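Local coordinates for protein Exo-alpha-sialidase (Clostridium perfringens, PDB 2VO8) that probably removes terminal sialic acids from glycoconjugates and, through its cohesin module, probably binds dockerin-bearing partners to build a toxin complex, at residues A[24-29]-A[110-115]; A[55-60]-A[77-82]. One frame throughout, in Å; residues are numbered along the deposited sequence.

In the fold
Contacts 1 and 2 both span the interior of the cohesin beta-sandwich, their centres about 9 Å apart. Contact 1 joins strands 26-33 and 107-121, contact 2 strands 55-62 and 78-85. Strand 95-103 pairs with both 26-33 and 55-62, and strand 41-49 with both 78-85 and 107-121, so both contacts join the same two layers through side chains. Along the chain, contact 2 is nested within the loop that contact 1 closes. Phe-55, at the start of segment 55-60, packs on contact 1: its CE1 lies 3.6 Å from CZ of Phe-26. The two contacts thus belong to neighbouring parts of the apolar interior of the module that probably recognises dockerins.

Contact 1: residues A[24-29]-A[110-115]; sequences SAFEAI and EVLGLT
Leu-112 pushes its CD1 methyl against the rim of the Phe-26 ring, where CD1 lies 4.0 Å from CE1 of Phe-26. The methyl sits near the ring plane, so the phenyl meets leucine with its edge and not its face. The two side chains come from opposite directions, one from each layer of the sandwich. The same CD1 also looks toward Ala-28, whose CB is 4.5 Å from it, a looser touch, at the limit of van der Waals contact. One leucine methyl thus serves two residues of strand 26-29 that point inward on the same side. The phenyl stands where it does because CG of Phe-26 lies between the backbone N and the carbonyl carbon (chi1 71°). The contact is wholly apolar and modest, burying 86 Å² in all.

The second methyl of Leu-112, CD2, rests against CE2 of Phe-55, so the two branches of the leucine fork face different parts of the core. Val-16 touches both Phe-26 and Leu-112, while Ile-14, Tyr-50 and Val-136 cover more of the leucine. Backbone bonds set the strands on either layer: Phe-26 pairs with Leu-101 and Ala-28 with Val-99, whereas Leu-112 pairs with Lys-134. Apolar side chains from two facing layers, here a leucine methyl against a phenyl edge, form the core of the cohesin beta-sandwich.

Contact 2: residues A[55-60]-A[77-82]; sequences FILNEI and GKVRIL
Ile-60 reaches across toward Val-79 and Ile-81, and its side chain parts at CB into two arms that both find the opposite strand. The short arm, CG2, comes within 4.1 Å of CD1 of Ile-81. The long arm runs through CG1, placed beside the backbone N and opposite the carbonyl carbon (chi1 -69°), and continues extended to CD1. That terminal methyl meets CG1 of Val-79 at 3.6 Å and CD1 of Ile-81 at 4.0 Å, tip to tip in both cases. Ile-81 CD1 therefore sits against both methyls of Ile-60. Val-79 divides its work similarly: CG1 takes Ile-60, while CG2 lies 4.0 Å from CD2 of Leu-57, again end to end.

Leu-57 and Ile-60 are three residues apart, yet both point inward. A classic beta bulge accounts for this: Asn-58 and Glu-59 both face Asn-100 of the neighbouring strand, and the extra residue brings Ile-60 back to the side that carries Leu-57. On the other strand, Val-79 and Ile-81 keep the plain two-residue repeat. The short strand segments run in nearly the same direction, 10° apart, with axes 10.7 Å from each other at closest, a spacing filled by side chains and too wide for backbone pairing. Tyr-50 adjoins Leu-57 and Val-79 at one end, and Val-69 adjoins Ile-60 and Ile-81 at the other. Methyl-to-methyl packing between near-parallel strands of facing layers fills the interior of this cohesin beta-sandwich, with a bulged strand on one side.

Contact 1: residues A[24-29]-A[110-115]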
# COMPACT_ATOMS: atom_id res chain seq x y z
N SER A 24 11.03 -13.09 -10.10
CA SER A 24 11.88 -12.06 -9.51
C SER A 24 11.00 -11.23 -8.57
O SER A 24 10.01 -10.63 -8.98
CB SER A 24 12.51 -11.21 -10.60
OG SER A 24 13.59 -10.44 -10.09
N ALA A 25 11.37 -11.20 -7.29
CA ALA A 25 10.64 -10.45 -6.29
C ALA A 25 10.82 -8.93 -6.56
O ALA A 25 11.88 -8.45 -7.00
CB ALA A 25 11.11 -10.80 -4.89
N PHE A 26 9.76 -8.19 -6.30
CA PHE A 26 9.78 -6.73 -6.41
C PHE A 26 8.94 -6.14 -5.27
O PHE A 26 8.18 -6.84 -4.67
CB PHE A 26 9.24 -6.30 -7.80
CG PHE A 26 7.74 -6.50 -7.96
CD1 PHE A 26 6.82 -5.48 -7.68
CD2 PHE A 26 7.24 -7.72 -8.43
CE1 PHE A 26 5.46 -5.72 -7.80
CE2 PHE A 26 5.90 -7.97 -8.51
CZ PHE A 26 4.99 -6.96 -8.23
N GLU A 27 9.04 -4.82 -5.02
CA GLU A 27 8.35 -4.09 -3.95
C GLU A 27 7.25 -3.15 -4.54
O GLU A 27 7.58 -2.43 -5.48
CB GLU A 27 9.41 -3.22 -3.20
CG GLU A 27 10.24 -3.98 -2.08
CD GLU A 27 11.61 -4.60 -2.51
OE1 GLU A 27 12.17 -5.42 -1.74
OE2 GLU A 27 12.18 -4.29 -3.58
N ALA A 28 6.02 -3.18 -4.03
CA ALA A 28 5.14 -2.03 -4.15
C ALA A 28 5.16 -1.21 -2.87
O ALA A 28 5.01 -1.76 -1.77
CB ALA A 28 3.72 -2.47 -4.48
N ILE A 29 5.34 0.10 -3.01
CA ILE A 29 5.54 0.98 -1.86
C ILE A 29 4.30 1.84 -1.61
O ILE A 29 3.97 2.71 -2.42
CB ILE A 29 6.76 1.89 -2.05
CG1 ILE A 29 8.03 1.05 -2.24
CG2 ILE A 29 6.91 2.83 -0.87
CD1 ILE A 29 9.25 1.87 -2.60
N GLU A 110 -1.13 -5.90 -15.42
CA GLU A 110 -1.81 -6.18 -14.17
C GLU A 110 -1.90 -4.92 -13.28
O GLU A 110 -1.02 -4.09 -13.33
CB GLU A 110 -1.08 -7.25 -13.36
CG GLU A 110 -0.90 -8.58 -14.15
CD GLU A 110 -2.23 -9.30 -14.36
OE1 GLU A 110 -3.15 -9.17 -13.51
OE2 GLU A 110 -2.36 -10.02 -15.37
N VAL A 111 -2.94 -4.85 -12.50
CA VAL A 111 -3.19 -3.66 -11.65
C VAL A 111 -3.00 -4.01 -10.17
O VAL A 111 -3.65 -4.92 -9.65
CB VAL A 111 -4.58 -3.09 -11.90
CG1 VAL A 111 -4.86 -1.88 -10.98
CG2 VAL A 111 -4.75 -2.75 -13.43
N LEU A 112 -2.10 -3.25 -9.53
CA LEU A 112 -1.94 -3.22 -8.09
C LEU A 112 -2.69 -1.97 -7.56
O LEU A 112 -2.35 -0.86 -7.95
CB LEU A 112 -0.48 -3.17 -7.74
CG LEU A 112 0.37 -4.26 -8.46
CD1 LEU A 112 1.81 -4.06 -8.20
CD2 LEU A 112 -0.20 -5.67 -8.05
N GLY A 113 -3.75 -2.22 -6.80
CA GLY A 113 -4.72 -1.21 -6.37
C GLY A 113 -4.87 -1.02 -4.87
O GLY A 113 -4.67 -1.93 -4.09
N LEU A 114 -5.28 0.18 -4.50
CA LEU A 114 -5.69 0.46 -3.14
C LEU A 114 -7.16 0.82 -3.22
O LEU A 114 -7.51 1.92 -3.74
CB LEU A 114 -4.81 1.57 -2.53
CG LEU A 114 -3.29 1.36 -2.37
CD1 LEU A 114 -2.46 2.64 -1.92
CD2 LEU A 114 -2.95 0.21 -1.35
N THR A 115 -8.03 -0.08 -2.76
CA THR A 115 -9.48 0.12 -2.90
C THR A 115 -10.13 0.72 -1.64
O THR A 115 -11.31 1.07 -1.66
CB THR A 115 -10.19 -1.19 -3.28
OG1 THR A 115 -9.83 -2.22 -2.35
CG2 THR A 115 -9.78 -1.63 -4.67

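Contact 2: residues A[55-60]-A[77-82]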
# COMPACT_ATOMS: atom_id res chain seq x y z
N PHE A 55 0.56 -13.24 -9.12
CA PHE A 55 1.54 -12.92 -8.08
C PHE A 55 1.43 -13.82 -6.87
O PHE A 55 0.38 -14.20 -6.49
CB PHE A 55 1.45 -11.48 -7.58
CG PHE A 55 1.46 -10.46 -8.66
CD1 PHE A 55 2.61 -9.94 -9.09
CD2 PHE A 55 0.28 -10.01 -9.22
CE1 PHE A 55 2.62 -9.01 -10.04
CE2 PHE A 55 0.29 -9.10 -10.15
CZ PHE A 55 1.46 -8.60 -10.59
N ILE A 56 2.58 -14.05 -6.26
CA ILE A 56 2.75 -14.61 -4.93
C ILE A 56 2.98 -13.44 -3.89
O ILE A 56 3.90 -12.74 -4.09
CB ILE A 56 4.03 -15.55 -4.95
CG1 ILE A 56 3.89 -16.66 -5.98
CG2 ILE A 56 4.35 -16.08 -3.64
CD1 ILE A 56 5.17 -17.22 -6.48
N LEU A 57 2.14 -13.34 -2.83
CA LEU A 57 2.42 -12.37 -1.77
C LEU A 57 3.48 -12.90 -0.81
O LEU A 57 3.28 -13.90 -0.13
CB LEU A 57 1.14 -12.04 -1.00
CG LEU A 57 1.28 -11.04 0.16
CD1 LEU A 57 1.70 -9.67 -0.37
CD2 LEU A 57 -0.01 -10.95 0.95
N ASN A 58 4.62 -12.21 -0.77
CA ASN A 58 5.78 -12.68 0.02
C ASN A 58 5.80 -12.19 1.44
O ASN A 58 5.79 -13.00 2.37
CB ASN A 58 7.10 -12.31 -0.64
CG ASN A 58 7.25 -12.93 -1.99
OD1 ASN A 58 7.71 -12.28 -2.96
ND2 ASN A 58 6.85 -14.19 -2.09
N GLU A 59 5.85 -10.88 1.62
CA GLU A 59 5.82 -10.28 2.99
C GLU A 59 5.39 -8.83 2.84
O GLU A 59 5.62 -8.21 1.79
CB GLU A 59 7.16 -10.29 3.68
CG GLU A 59 8.29 -9.68 2.85
CD GLU A 59 9.57 -9.32 3.64
OE1 GLU A 59 9.75 -9.83 4.78
OE2 GLU A 59 10.41 -8.56 3.08
N ILE A 60 4.77 -8.32 3.89
CA ILE A 60 4.32 -6.93 3.94
C ILE A 60 4.97 -6.37 5.21
O ILE A 60 4.78 -6.90 6.30
CB ILE A 60 2.81 -6.83 4.00
CG1 ILE A 60 2.16 -7.29 2.68
CG2 ILE A 60 2.33 -5.40 4.28
CD1 ILE A 60 0.71 -7.44 2.81
N GLY A 77 -6.02 -12.22 -3.02
CA GLY A 77 -5.81 -10.99 -3.78
C GLY A 77 -6.39 -9.73 -3.16
O GLY A 77 -6.43 -8.69 -3.80
N LYS A 78 -6.84 -9.83 -1.91
CA LYS A 78 -7.37 -8.68 -1.14
C LYS A 78 -6.79 -8.71 0.27
O LYS A 78 -7.08 -9.63 1.02
CB LYS A 78 -8.89 -8.71 -1.06
CG LYS A 78 -9.55 -8.59 -2.43
CD LYS A 78 -11.04 -8.48 -2.32
CE LYS A 78 -11.68 -8.28 -3.69
NZ LYS A 78 -13.11 -8.66 -3.72
N VAL A 79 -5.96 -7.70 0.58
CA VAL A 79 -5.12 -7.72 1.79
C VAL A 79 -5.42 -6.46 2.62
O VAL A 79 -5.20 -5.33 2.17
CB VAL A 79 -3.63 -7.77 1.50
CG1 VAL A 79 -2.80 -8.04 2.83
CG2 VAL A 79 -3.29 -8.81 0.42
N ARG A 80 -5.93 -6.69 3.83
CA ARG A 80 -6.17 -5.63 4.79
C ARG A 80 -4.85 -5.31 5.47
O ARG A 80 -4.22 -6.19 6.04
CB ARG A 80 -7.21 -6.05 5.82
CG ARG A 80 -7.46 -4.94 6.82
CD ARG A 80 -8.74 -5.14 7.59
NE ARG A 80 -8.62 -6.19 8.61
CZ ARG A 80 -9.31 -7.34 8.63
NH1 ARG A 80 -10.20 -7.65 7.67
NH2 ARG A 80 -9.11 -8.20 9.63
N ILE A 81 -4.45 -4.04 5.42
CA ILE A 81 -3.16 -3.56 5.92
C ILE A 81 -3.42 -2.41 6.88
O ILE A 81 -4.05 -1.41 6.51
CB ILE A 81 -2.23 -3.11 4.82
CG1 ILE A 81 -2.03 -4.23 3.78
CG2 ILE A 81 -0.90 -2.57 5.40
CD1 ILE A 81 -1.12 -3.88 2.75
N LEU A 82 -2.99 -2.61 8.15
CA LEU A 82 -3.11 -1.58 9.19
C LEU A 82 -1.70 -1.11 9.50
O LEU A 82 -0.85 -1.95 9.88
CB LEU A 82 -3.75 -2.16 10.46
CG LEU A 82 -5.15 -2.76 10.32
CD1 LEU A 82 -5.72 -3.33 11.66
CD2 LEU A 82 -6.11 -1.74 9.77